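Local atomic coordinates of phospho-2-dehydro-3-deoxyheptonate aldolase (Francisella tularensis, PDB entry 3TQK), a protein that probably catalyses the stereospecific condensation of phosphoenolpyruvate with D-erythrose 4-phosphate to give DAHP, the first step of chorismate biosynthesis. Residues 154-159 against 227-232; 171-174 against 179-182; 78-83 against 336-341. All coordinates share one frame; numbering follows the deposited sequence.

How the interactions relate
All three interactions belong to one (beta/alpha)8 barrel. Interactions 1 and 2, with centres about 9 Å apart, meet through strand 179-183, which lies between strands 156-159 and 226-230. Probable hydrogen bonds run from Phe182 N to His227 O and from Gly157 N to Ser179 O, each 2.8 Å. Interaction 1 lies inside the barrel and interaction 2 on its outer face. Interaction 3 joins the first and last barrel helices, its centre about 21 Å from that of interaction 1 and 27 Å from that of interaction 2. The manganese ion, bound by Cys58, His266, Glu299 and Asp322, lies about 11 Å from the Ala158 side chain.

Interaction 1 of 3, residues 154-159 against 227-232; sequences ITWGAI and HVILRG
Trp156 and His227 meet in the interior of a TIM barrel, reaching from its fourth strand, 156-159, and its sixth, 226-230, past the fifth strand between them. The short strand axes approach to 8.9 Å at an angle of 67°, too far apart for backbone pairing, and side chains make the contact.

The CB of Trp156 heads toward the other segment. With CG anti to the backbone N (chi1 177°), the indole turns its pyrrole edge to the NE2 edge of the imidazole, the two side chains crossing at about a right angle. CD1 stands at the margin of this meeting, and the next atom, NE1, makes it: its N-H is given to His227 NE2 at 3.0 Å. The bond is nearly straight, 166° at the hydrogen, and close to the plane of both rings. The rings therefore meet rim to rim, their planes moderately inclined and neither lying over the other's face. Further out, the benzo edge turns to Ile229: CZ2 lies 3.7 Å and CH2 3.8 Å from Ile229 CD1, which comes in near the indole plane from the opposite direction. That same methyl reaches Ala158 CB at 4.2 Å, while the backbone N of Ala158 sits above one indole face, toward the rim.

Outside the two segments, Met261 of barrel strand 260-263 touches both Trp156 and His227; Ile40 of helix 27-45 packs on Trp156 and Ile44 on His227. Phe294 stacks edge-to-face with the imidazole.

Since NE2 accepts the hydrogen bond from the indole N-H, the imidazole hydrogen belongs on ND1, consistent with a neutral ring. The ring is held at both nitrogens, which should fix its rotation: His227 ND1 donates to Val228 O at 2.9 Å, reaching that oxygen from above its carbonyl plane.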
ATOM      1  N   ILE A 154     -20.517   7.166  -2.965  1.00 18.02           N
ATOM      2  CA  ILE A 154     -19.665   6.750  -4.081  1.00 16.99           C
ATOM      3  C   ILE A 154     -20.304   5.575  -4.832  1.00 17.32           C
ATOM      4  O   ILE A 154     -20.671   4.549  -4.225  1.00 16.23           O
ATOM      5  CB  ILE A 154     -18.277   6.346  -3.578  1.00 16.17           C
ATOM      6  CG1 ILE A 154     -17.573   7.564  -2.977  1.00 15.89           C
ATOM      7  CG2 ILE A 154     -17.423   5.715  -4.694  1.00 15.10           C
ATOM      8  CD1 ILE A 154     -17.486   8.748  -3.905  1.00 15.65           C
ATOM      9  N   THR A 155     -20.435   5.763  -6.148  1.00 17.45           N
ATOM     10  CA  THR A 155     -20.957   4.760  -7.071  1.00 17.23           C
ATOM     11  C   THR A 155     -19.869   3.794  -7.535  1.00 17.27           C
ATOM     12  O   THR A 155     -20.097   2.595  -7.643  1.00 17.39           O
ATOM     13  CB  THR A 155     -21.529   5.442  -8.301  1.00 17.72           C
ATOM     14  OG1 THR A 155     -22.732   6.136  -7.937  1.00 17.33           O
ATOM     15  CG2 THR A 155     -21.816   4.409  -9.428  1.00 17.71           C
ATOM     16  N   TRP A 156     -18.695   4.343  -7.815  1.00 17.20           N
ATOM     17  CA  TRP A 156     -17.579   3.595  -8.356  1.00 17.49           C
ATOM     18  C   TRP A 156     -16.309   4.147  -7.746  1.00 17.59           C
ATOM     19  O   TRP A 156     -16.138   5.356  -7.677  1.00 17.49           O
ATOM     20  CB  TRP A 156     -17.504   3.787  -9.865  1.00 18.06           C
ATOM     21  CG  TRP A 156     -16.347   3.128 -10.518  1.00 18.06           C
ATOM     22  CD1 TRP A 156     -16.327   1.884 -11.067  1.00 18.56           C
ATOM     23  CD2 TRP A 156     -15.051   3.677 -10.726  1.00 18.41           C
ATOM     24  NE1 TRP A 156     -15.097   1.621 -11.588  1.00 18.52           N
ATOM     25  CE2 TRP A 156     -14.295   2.712 -11.399  1.00 17.51           C
ATOM     26  CE3 TRP A 156     -14.447   4.894 -10.395  1.00 18.93           C
ATOM     27  CZ2 TRP A 156     -12.973   2.916 -11.750  1.00 18.23           C
ATOM     28  CZ3 TRP A 156     -13.137   5.098 -10.750  1.00 18.60           C
ATOM     29  CH2 TRP A 156     -12.411   4.113 -11.417  1.00 18.54           C
ATOM     30  N   GLY A 157     -15.418   3.268  -7.314  1.00 17.89           N
ATOM     31  CA  GLY A 157     -14.163   3.706  -6.704  1.00 18.03           C
ATOM     32  C   GLY A 157     -12.963   3.052  -7.322  1.00 18.23           C
ATOM     33  O   GLY A 157     -13.099   2.081  -8.047  1.00 19.04           O
ATOM     34  N   ALA A 158     -11.779   3.570  -7.012  1.00 18.96           N
ATOM     35  CA  ALA A 158     -10.541   3.035  -7.558  1.00 19.61           C
ATOM     36  C   ALA A 158      -9.514   2.753  -6.482  1.00 19.97           C
ATOM     37  O   ALA A 158      -9.442   3.474  -5.481  1.00 20.49           O
ATOM     38  CB  ALA A 158      -9.956   3.999  -8.572  1.00 19.79           C
ATOM     39  N   ILE A 159      -8.716   1.704  -6.714  1.00 20.11           N
ATOM     40  CA  ILE A 159      -7.468   1.489  -6.003  1.00 19.66           C
ATOM     41  C   ILE A 159      -6.369   1.908  -6.962  1.00 20.98           C
ATOM     42  O   ILE A 159      -6.321   1.443  -8.106  1.00 21.34           O
ATOM     43  CB  ILE A 159      -7.290   0.020  -5.595  1.00 19.54           C
ATOM     44  CG1 ILE A 159      -8.470  -0.438  -4.722  1.00 19.20           C
ATOM     45  CG2 ILE A 159      -5.966  -0.186  -4.848  1.00 18.35           C
ATOM     46  CD1 ILE A 159      -8.668   0.417  -3.464  1.00 19.01           C
ATOM     47  N   HIS A 227     -12.704  -4.825 -11.175  1.00 18.86           N
ATOM     48  CA  HIS A 227     -12.162  -4.949 -12.521  1.00 19.31           C
ATOM     49  C   HIS A 227     -10.836  -4.201 -12.636  1.00 19.72           C
ATOM     50  O   HIS A 227     -10.488  -3.389 -11.778  1.00 19.40           O
ATOM     51  CB  HIS A 227     -13.146  -4.352 -13.502  1.00 19.17           C
ATOM     52  CG  HIS A 227     -13.298  -2.879 -13.342  1.00 19.07           C
ATOM     53  ND1 HIS A 227     -12.447  -1.977 -13.945  1.00 18.90           N
ATOM     54  CD2 HIS A 227     -14.161  -2.151 -12.599  1.00 18.54           C
ATOM     55  CE1 HIS A 227     -12.794  -0.754 -13.592  1.00 20.58           C
ATOM     56  NE2 HIS A 227     -13.831  -0.832 -12.775  1.00 18.40           N
ATOM     57  N   VAL A 228     -10.127  -4.457 -13.725  1.00 20.94           N
ATOM     58  CA  VAL A 228      -8.858  -3.808 -14.007  1.00 21.73           C
ATOM     59  C   VAL A 228      -9.080  -2.466 -14.697  1.00 22.33           C
ATOM     60  O   VAL A 228     -10.028  -2.300 -15.486  1.00 22.70           O
ATOM     61  CB  VAL A 228      -7.980  -4.702 -14.914  1.00 22.92           C
ATOM     62  CG1 VAL A 228      -6.699  -3.996 -15.318  1.00 23.16           C
ATOM     63  CG2 VAL A 228      -7.671  -5.997 -14.200  1.00 22.53           C
ATOM     64  N   ILE A 229      -8.217  -1.508 -14.360  1.00 22.76           N
ATOM     65  CA  ILE A 229      -8.076  -0.261 -15.097  1.00 23.30           C
ATOM     66  C   ILE A 229      -6.703  -0.278 -15.730  1.00 24.23           C
ATOM     67  O   ILE A 229      -5.713  -0.437 -15.024  1.00 24.71           O
ATOM     68  CB  ILE A 229      -8.142   0.972 -14.175  1.00 22.94           C
ATOM     69  CG1 ILE A 229      -9.449   0.993 -13.382  1.00 22.28           C
ATOM     70  CG2 ILE A 229      -7.963   2.270 -15.000  1.00 22.98           C
ATOM     71  CD1 ILE A 229      -9.411   1.888 -12.166  1.00 21.64           C
ATOM     72  N   LEU A 230      -6.636  -0.104 -17.046  1.00 25.38           N
ATOM     73  CA  LEU A 230      -5.355  -0.025 -17.759  1.00 26.44           C
ATOM     74  C   LEU A 230      -4.959   1.450 -17.889  1.00 27.22           C
ATOM     75  O   LEU A 230      -5.726   2.252 -18.395  1.00 27.09           O
ATOM     76  CB  LEU A 230      -5.451  -0.682 -19.135  1.00 27.14           C
ATOM     77  CG  LEU A 230      -5.773  -2.185 -19.176  1.00 27.19           C
ATOM     78  CD1 LEU A 230      -6.056  -2.639 -20.607  1.00 27.02           C
ATOM     79  CD2 LEU A 230      -4.652  -3.016 -18.550  1.00 26.56           C
ATOM     80  N   ARG A 231      -3.754   1.791 -17.442  1.00 28.12           N
ATOM     81  CA  ARG A 231      -3.330   3.191 -17.312  1.00 29.21           C
ATOM     82  C   ARG A 231      -1.861   3.425 -17.646  1.00 30.90           C
ATOM     83  O   ARG A 231      -1.282   4.418 -17.218  1.00 31.73           O
ATOM     84  CB  ARG A 231      -3.622   3.708 -15.888  1.00 27.41           C
ATOM     85  CG  ARG A 231      -3.149   2.802 -14.761  1.00 26.43           C
ATOM     86  CD  ARG A 231      -1.642   2.847 -14.499  1.00 27.61           C
ATOM     87  NE  ARG A 231      -1.214   4.130 -13.938  1.00 27.68           N
ATOM     88  CZ  ARG A 231       0.044   4.560 -13.887  1.00 27.85           C
ATOM     89  NH1 ARG A 231       1.041   3.831 -14.372  1.00 28.50           N
ATOM     90  NH2 ARG A 231       0.306   5.739 -13.341  1.00 29.01           N
ATOM     91  N   GLY A 232      -1.263   2.521 -18.404  1.00 32.17           N
ATOM     92  CA  GLY A 232       0.136   2.659 -18.793  1.00 34.34           C
ATOM     93  C   GLY A 232       1.118   2.416 -17.664  1.00 34.54           C
ATOM     94  O   GLY A 232       0.784   1.789 -16.656  1.00 33.02           O
TER

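Interaction 2 of 3, residues 171-174 against 179-182; sequences ELAS and SIGF
The CA atoms of Ala173 and Ile180 come within 6.8 Å where residues 171-174, on helix 167-173, pass strand 179-183, with a short link of four residues between the two segments. No hydrogen bond crosses between them, so the evidence for their association lies in three side chains.

The CB of Ala173 points toward the strand and is the one side-chain atom that residues 171-174 contribute. It meets Phe182 CZ at 3.5 Å, with the neighbouring ring atom CE2 at 4.2 Å, so the methyl touches the outer end of the ring. The approach is oblique. Phe182 does not start out in this direction: its CG is anti to the carbonyl carbon and beside the backbone N (chi1 -67°), and this torsion swings the ring back to the helix. Ile180, by contrast, points at the helix from the start and offers its branch methyl, CG2, to Ala173 CB at 4.2 Å. The Ala173 methyl thus touches two alternate residues of the strand.

Ile159 of the preceding strand adjoins both Ile180 and Phe182, and Ala196, Val197 and Ala200 of helix 191-200 pack on the Phe182 ring. Ala173 O accepts a hydrogen bond from Asn223 ND2.

This is the return half of a beta-alpha-beta crossover, strand 156-159 to helix 167-173 to strand 179-183, one of the repeating units of the TIM barrel. Every side-chain contact across it is carbon to carbon and every touching residue is buried, which implies that, between these two segments, the association rests on hydrophobic burial and van der Waals contact and not on directional polar bonds.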
ATOM      1  N   GLU A 171      -8.292  -5.914   0.776  1.00 19.50           N
ATOM      2  CA  GLU A 171      -9.246  -6.221   1.846  1.00 19.78           C
ATOM      3  C   GLU A 171     -10.337  -5.165   1.972  1.00 19.22           C
ATOM      4  O   GLU A 171     -11.532  -5.481   2.102  1.00 18.98           O
ATOM      5  CB  GLU A 171      -8.494  -6.333   3.159  1.00 20.68           C
ATOM      6  CG  GLU A 171      -7.528  -7.523   3.185  1.00 22.15           C
ATOM      7  CD  GLU A 171      -6.583  -7.502   4.357  1.00 23.53           C
ATOM      8  OE1 GLU A 171      -6.368  -6.442   4.978  1.00 26.05           O
ATOM      9  OE2 GLU A 171      -6.041  -8.569   4.659  1.00 26.87           O
ATOM     10  N   LEU A 172      -9.902  -3.911   1.948  1.00 18.85           N
ATOM     11  CA  LEU A 172     -10.786  -2.755   1.971  1.00 18.97           C
ATOM     12  C   LEU A 172     -11.794  -2.823   0.825  1.00 18.31           C
ATOM     13  O   LEU A 172     -12.988  -2.629   1.028  1.00 18.44           O
ATOM     14  CB  LEU A 172      -9.950  -1.466   1.868  1.00 19.14           C
ATOM     15  CG  LEU A 172     -10.684  -0.167   1.578  1.00 20.95           C
ATOM     16  CD1 LEU A 172     -11.560   0.224   2.782  1.00 24.68           C
ATOM     17  CD2 LEU A 172      -9.697   0.931   1.267  1.00 23.50           C
ATOM     18  N   ALA A 173     -11.307  -3.109  -0.377  1.00 17.85           N
ATOM     19  CA  ALA A 173     -12.169  -3.172  -1.540  1.00 17.53           C
ATOM     20  C   ALA A 173     -13.183  -4.276  -1.385  1.00 17.49           C
ATOM     21  O   ALA A 173     -14.315  -4.129  -1.833  1.00 16.85           O
ATOM     22  CB  ALA A 173     -11.347  -3.383  -2.822  1.00 17.44           C
ATOM     23  N   SER A 174     -12.774  -5.381  -0.750  1.00 17.77           N
ATOM     24  CA  SER A 174     -13.666  -6.526  -0.546  1.00 18.32           C
ATOM     25  C   SER A 174     -14.844  -6.212   0.382  1.00 18.80           C
ATOM     26  O   SER A 174     -15.793  -6.993   0.452  1.00 19.13           O
ATOM     27  CB  SER A 174     -12.900  -7.729   0.020  1.00 19.14           C
ATOM     28  OG  SER A 174     -12.647  -7.576   1.414  1.00 19.12           O
ATOM     29  N   SER A 179     -18.747  -0.418  -6.852  1.00 18.48           N
ATOM     30  CA  SER A 179     -17.887  -1.141  -7.777  1.00 18.52           C
ATOM     31  C   SER A 179     -16.478  -0.548  -7.659  1.00 18.07           C
ATOM     32  O   SER A 179     -16.331   0.634  -7.343  1.00 18.12           O
ATOM     33  CB  SER A 179     -18.409  -1.016  -9.206  1.00 18.84           C
ATOM     34  OG  SER A 179     -19.620  -1.724  -9.368  1.00 18.43           O
ATOM     35  N   ILE A 180     -15.456  -1.364  -7.903  1.00 17.59           N
ATOM     36  CA  ILE A 180     -14.075  -0.943  -7.710  1.00 17.32           C
ATOM     37  C   ILE A 180     -13.199  -1.350  -8.893  1.00 17.30           C
ATOM     38  O   ILE A 180     -13.182  -2.504  -9.275  1.00 17.78           O
ATOM     39  CB  ILE A 180     -13.458  -1.570  -6.450  1.00 17.46           C
ATOM     40  CG1 ILE A 180     -14.258  -1.213  -5.202  1.00 18.04           C
ATOM     41  CG2 ILE A 180     -12.002  -1.125  -6.282  1.00 16.46           C
ATOM     42  CD1 ILE A 180     -14.254   0.278  -4.886  1.00 20.17           C
ATOM     43  N   GLY A 181     -12.467  -0.397  -9.453  1.00 16.87           N
ATOM     44  CA  GLY A 181     -11.432  -0.682 -10.420  1.00 17.59           C
ATOM     45  C   GLY A 181     -10.053  -0.614  -9.775  1.00 17.96           C
ATOM     46  O   GLY A 181      -9.810   0.225  -8.898  1.00 16.83           O
ATOM     47  N   PHE A 182      -9.159  -1.508 -10.207  1.00 18.67           N
ATOM     48  CA  PHE A 182      -7.787  -1.584  -9.709  1.00 19.08           C
ATOM     49  C   PHE A 182      -6.830  -1.252 -10.839  1.00 20.37           C
ATOM     50  O   PHE A 182      -6.792  -1.944 -11.864  1.00 20.51           O
ATOM     51  CB  PHE A 182      -7.456  -3.001  -9.235  1.00 19.57           C
ATOM     52  CG  PHE A 182      -8.226  -3.450  -8.021  1.00 19.83           C
ATOM     53  CD1 PHE A 182      -9.550  -3.833  -8.121  1.00 20.05           C
ATOM     54  CD2 PHE A 182      -7.611  -3.526  -6.782  1.00 21.59           C
ATOM     55  CE1 PHE A 182     -10.260  -4.271  -6.996  1.00 21.14           C
ATOM     56  CE2 PHE A 182      -8.324  -3.978  -5.654  1.00 21.23           C
ATOM     57  CZ  PHE A 182      -9.637  -4.346  -5.770  1.00 18.98           C
TER

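Interaction 3 of 3, residues 78-83 against 336-341; sequences KKFHKD and MLAEAV
Ala338 presents its methyl to Phe80 and Asp83 together, with Ala338 CB 3.7 Å from Phe80 CD1 and 3.8 Å from Asp83 OD2. The methyl reaches the ring obliquely. Asp83 and Ala338 are also close in the backbone, their CA atoms 5.3 Å apart, a close approach consistent with the small alanine side chain. One helical turn on, Val341 CG2 rests 3.5 Å from Asp83 O, and Val341 CG1 lies 3.9 Å from Asp83 OD1. The Asp83 CG lies beside the backbone N, opposite the carbonyl carbon (chi1 -60°), which sets the carboxylate against Ala338 and Val341. No hydrogen bond joins the two segments.

The buried carboxylate is satisfied just beyond them: OD2 accepts a hydrogen bond from Gln342 NE2, and OD1 forms a salt bridge with Arg345 NH1. Arg345 NH2 also binds Lys82 O, so this arginine grips two consecutive residues. The turn itself is held by Asp83 N bonding Phe80 O at 2.9 Å.

Val341 touches Val51 of the first barrel strand, 51-56. The final helix, 327-344, thereby lies beside helix 63-80, the helix after that strand, closing the outer helical ring characteristic of a TIM barrel.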
ATOM      1  N   LYS A  78     -28.380  13.779 -20.405  1.00 39.38           N
ATOM      2  CA  LYS A  78     -29.562  13.457 -21.216  1.00 41.22           C
ATOM      3  C   LYS A  78     -29.288  13.285 -22.713  1.00 42.06           C
ATOM      4  O   LYS A  78     -30.050  12.604 -23.397  1.00 42.99           O
ATOM      5  CB  LYS A  78     -30.692  14.483 -21.020  1.00 43.30           C
ATOM      6  CG  LYS A  78     -30.406  15.899 -21.530  1.00 46.66           C
ATOM      7  CD  LYS A  78     -31.712  16.716 -21.667  1.00 50.84           C
ATOM      8  CE  LYS A  78     -31.595  18.094 -21.005  1.00 52.80           C
ATOM      9  NZ  LYS A  78     -31.332  17.965 -19.534  1.00 51.67           N
ATOM     10  N   LYS A  79     -28.230  13.911 -23.226  1.00 42.38           N
ATOM     11  CA  LYS A  79     -27.838  13.725 -24.626  1.00 43.12           C
ATOM     12  C   LYS A  79     -27.299  12.307 -24.878  1.00 41.07           C
ATOM     13  O   LYS A  79     -27.508  11.752 -25.954  1.00 41.87           O
ATOM     14  CB  LYS A  79     -26.786  14.770 -25.057  1.00 44.45           C
ATOM     15  CG  LYS A  79     -27.378  16.128 -25.519  1.00 48.54           C
ATOM     16  CD  LYS A  79     -26.365  17.292 -25.419  1.00 50.93           C
ATOM     17  CE  LYS A  79     -25.210  17.154 -26.422  1.00 52.38           C
ATOM     18  NZ  LYS A  79     -24.132  18.176 -26.193  1.00 52.83           N
ATOM     19  N   PHE A  80     -26.640  11.723 -23.879  1.00 38.27           N
ATOM     20  CA  PHE A  80     -25.801  10.543 -24.090  1.00 36.75           C
ATOM     21  C   PHE A  80     -26.198   9.284 -23.323  1.00 34.73           C
ATOM     22  O   PHE A  80     -25.559   8.249 -23.489  1.00 33.51           O
ATOM     23  CB  PHE A  80     -24.354  10.881 -23.719  1.00 36.00           C
ATOM     24  CG  PHE A  80     -23.739  11.930 -24.584  1.00 37.34           C
ATOM     25  CD1 PHE A  80     -23.510  11.685 -25.928  1.00 38.62           C
ATOM     26  CD2 PHE A  80     -23.377  13.161 -24.055  1.00 37.64           C
ATOM     27  CE1 PHE A  80     -22.947  12.652 -26.736  1.00 40.86           C
ATOM     28  CE2 PHE A  80     -22.806  14.127 -24.849  1.00 38.97           C
ATOM     29  CZ  PHE A  80     -22.587  13.877 -26.195  1.00 41.50           C
ATOM     30  N   HIS A  81     -27.244   9.368 -22.510  1.00 34.33           N
ATOM     31  CA  HIS A  81     -27.506   8.355 -21.483  1.00 33.17           C
ATOM     32  C   HIS A  81     -27.937   6.978 -22.032  1.00 32.79           C
ATOM     33  O   HIS A  81     -27.843   5.970 -21.324  1.00 30.82           O
ATOM     34  CB  HIS A  81     -28.546   8.869 -20.482  1.00 33.41           C
ATOM     35  CG  HIS A  81     -29.940   8.854 -21.014  1.00 36.22           C
ATOM     36  ND1 HIS A  81     -30.471   9.900 -21.740  1.00 40.77           N
ATOM     37  CD2 HIS A  81     -30.908   7.909 -20.950  1.00 38.29           C
ATOM     38  CE1 HIS A  81     -31.710   9.603 -22.092  1.00 41.86           C
ATOM     39  NE2 HIS A  81     -32.001   8.403 -21.621  1.00 40.83           N
ATOM     40  N   LYS A  82     -28.424   6.940 -23.268  1.00 33.94           N
ATOM     41  CA  LYS A  82     -28.735   5.666 -23.915  1.00 34.32           C
ATOM     42  C   LYS A  82     -27.462   4.895 -24.294  1.00 33.42           C
ATOM     43  O   LYS A  82     -27.497   3.666 -24.423  1.00 32.56           O
ATOM     44  CB  LYS A  82     -29.604   5.870 -25.159  1.00 36.03           C
ATOM     45  CG  LYS A  82     -30.962   6.492 -24.851  1.00 38.79           C
ATOM     46  CD  LYS A  82     -31.828   6.627 -26.102  1.00 43.06           C
ATOM     47  CE  LYS A  82     -32.574   7.962 -26.139  1.00 45.85           C
ATOM     48  NZ  LYS A  82     -33.352   8.141 -27.416  1.00 48.90           N
ATOM     49  N   ASP A  83     -26.352   5.628 -24.450  1.00 32.93           N
ATOM     50  CA  ASP A  83     -25.080   5.075 -24.929  1.00 32.35           C
ATOM     51  C   ASP A  83     -23.968   5.036 -23.891  1.00 30.71           C
ATOM     52  O   ASP A  83     -23.066   4.218 -23.984  1.00 30.04           O
ATOM     53  CB  ASP A  83     -24.604   5.899 -26.124  1.00 33.59           C
ATOM     54  CG  ASP A  83     -25.590   5.870 -27.260  1.00 35.23           C
ATOM     55  OD1 ASP A  83     -26.114   4.770 -27.518  1.00 36.70           O
ATOM     56  OD2 ASP A  83     -25.844   6.921 -27.893  1.00 34.71           O
HETATM   57  N   MSE A 336     -17.717  10.996 -29.521  1.00 41.85           N
HETATM   58  CA  MSE A 336     -16.957   9.883 -30.080  1.00 41.75           C
HETATM   59  C   MSE A 336     -17.334   8.554 -29.440  1.00 39.54           C
HETATM   60  O   MSE A 336     -17.456   7.551 -30.138  1.00 39.50           O
HETATM   61  CB  MSE A 336     -15.460  10.105 -29.900  1.00 42.20           C
HETATM   62  CG  MSE A 336     -14.882  11.178 -30.789  1.00 45.64           C
HETATM   63 SE   MSE A 336     -13.148  11.738 -30.116  1.00 46.89          SE
HETATM   64  CE  MSE A 336     -12.122  10.142 -30.580  1.00 44.26           C
ATOM     65  N   LEU A 337     -17.488   8.551 -28.117  1.00 37.51           N
ATOM     66  CA  LEU A 337     -17.828   7.328 -27.384  1.00 35.87           C
ATOM     67  C   LEU A 337     -19.251   6.844 -27.691  1.00 35.96           C
ATOM     68  O   LEU A 337     -19.483   5.639 -27.832  1.00 34.99           O
ATOM     69  CB  LEU A 337     -17.649   7.520 -25.878  1.00 33.97           C
ATOM     70  CG  LEU A 337     -16.190   7.463 -25.420  1.00 33.50           C
ATOM     71  CD1 LEU A 337     -16.009   8.179 -24.114  1.00 32.94           C
ATOM     72  CD2 LEU A 337     -15.715   6.018 -25.302  1.00 32.60           C
ATOM     73  N   ALA A 338     -20.184   7.789 -27.797  1.00 36.84           N
ATOM     74  CA  ALA A 338     -21.570   7.470 -28.082  1.00 37.21           C
ATOM     75  C   ALA A 338     -21.699   6.894 -29.489  1.00 38.87           C
ATOM     76  O   ALA A 338     -22.499   5.989 -29.712  1.00 38.59           O
ATOM     77  CB  ALA A 338     -22.459   8.706 -27.909  1.00 37.73           C
ATOM     78  N   GLU A 339     -20.905   7.404 -30.433  1.00 40.68           N
ATOM     79  CA  GLU A 339     -20.896   6.845 -31.782  1.00 42.54           C
ATOM     80  C   GLU A 339     -20.335   5.429 -31.762  1.00 41.19           C
ATOM     81  O   GLU A 339     -20.886   4.535 -32.399  1.00 41.55           O
ATOM     82  CB  GLU A 339     -20.083   7.700 -32.758  1.00 45.00           C
ATOM     83  CG  GLU A 339     -20.424   7.377 -34.217  1.00 49.16           C
ATOM     84  CD  GLU A 339     -19.509   8.040 -35.241  1.00 55.16           C
ATOM     85  OE1 GLU A 339     -18.393   8.495 -34.891  1.00 58.87           O
ATOM     86  OE2 GLU A 339     -19.917   8.099 -36.421  1.00 59.93           O
ATOM     87  N   ALA A 340     -19.230   5.241 -31.043  1.00 39.53           N
ATOM     88  CA  ALA A 340     -18.624   3.925 -30.875  1.00 38.27           C
ATOM     89  C   ALA A 340     -19.643   2.890 -30.409  1.00 36.67           C
ATOM     90  O   ALA A 340     -19.676   1.781 -30.935  1.00 36.55           O
ATOM     91  CB  ALA A 340     -17.469   3.996 -29.883  1.00 37.19           C
ATOM     92  N   VAL A 341     -20.462   3.253 -29.424  1.00 35.25           N
ATOM     93  CA  VAL A 341     -21.478   2.352 -28.892  1.00 33.94           C
ATOM     94  C   VAL A 341     -22.579   2.102 -29.928  1.00 35.55           C
ATOM     95  O   VAL A 341     -23.006   0.959 -30.118  1.00 35.36           O
ATOM     96  CB  VAL A 341     -22.091   2.884 -27.579  1.00 32.76           C
ATOM     97  CG1 VAL A 341     -23.298   2.036 -27.148  1.00 31.22           C
ATOM     98  CG2 VAL A 341     -21.041   2.904 -26.478  1.00 30.10           C
TER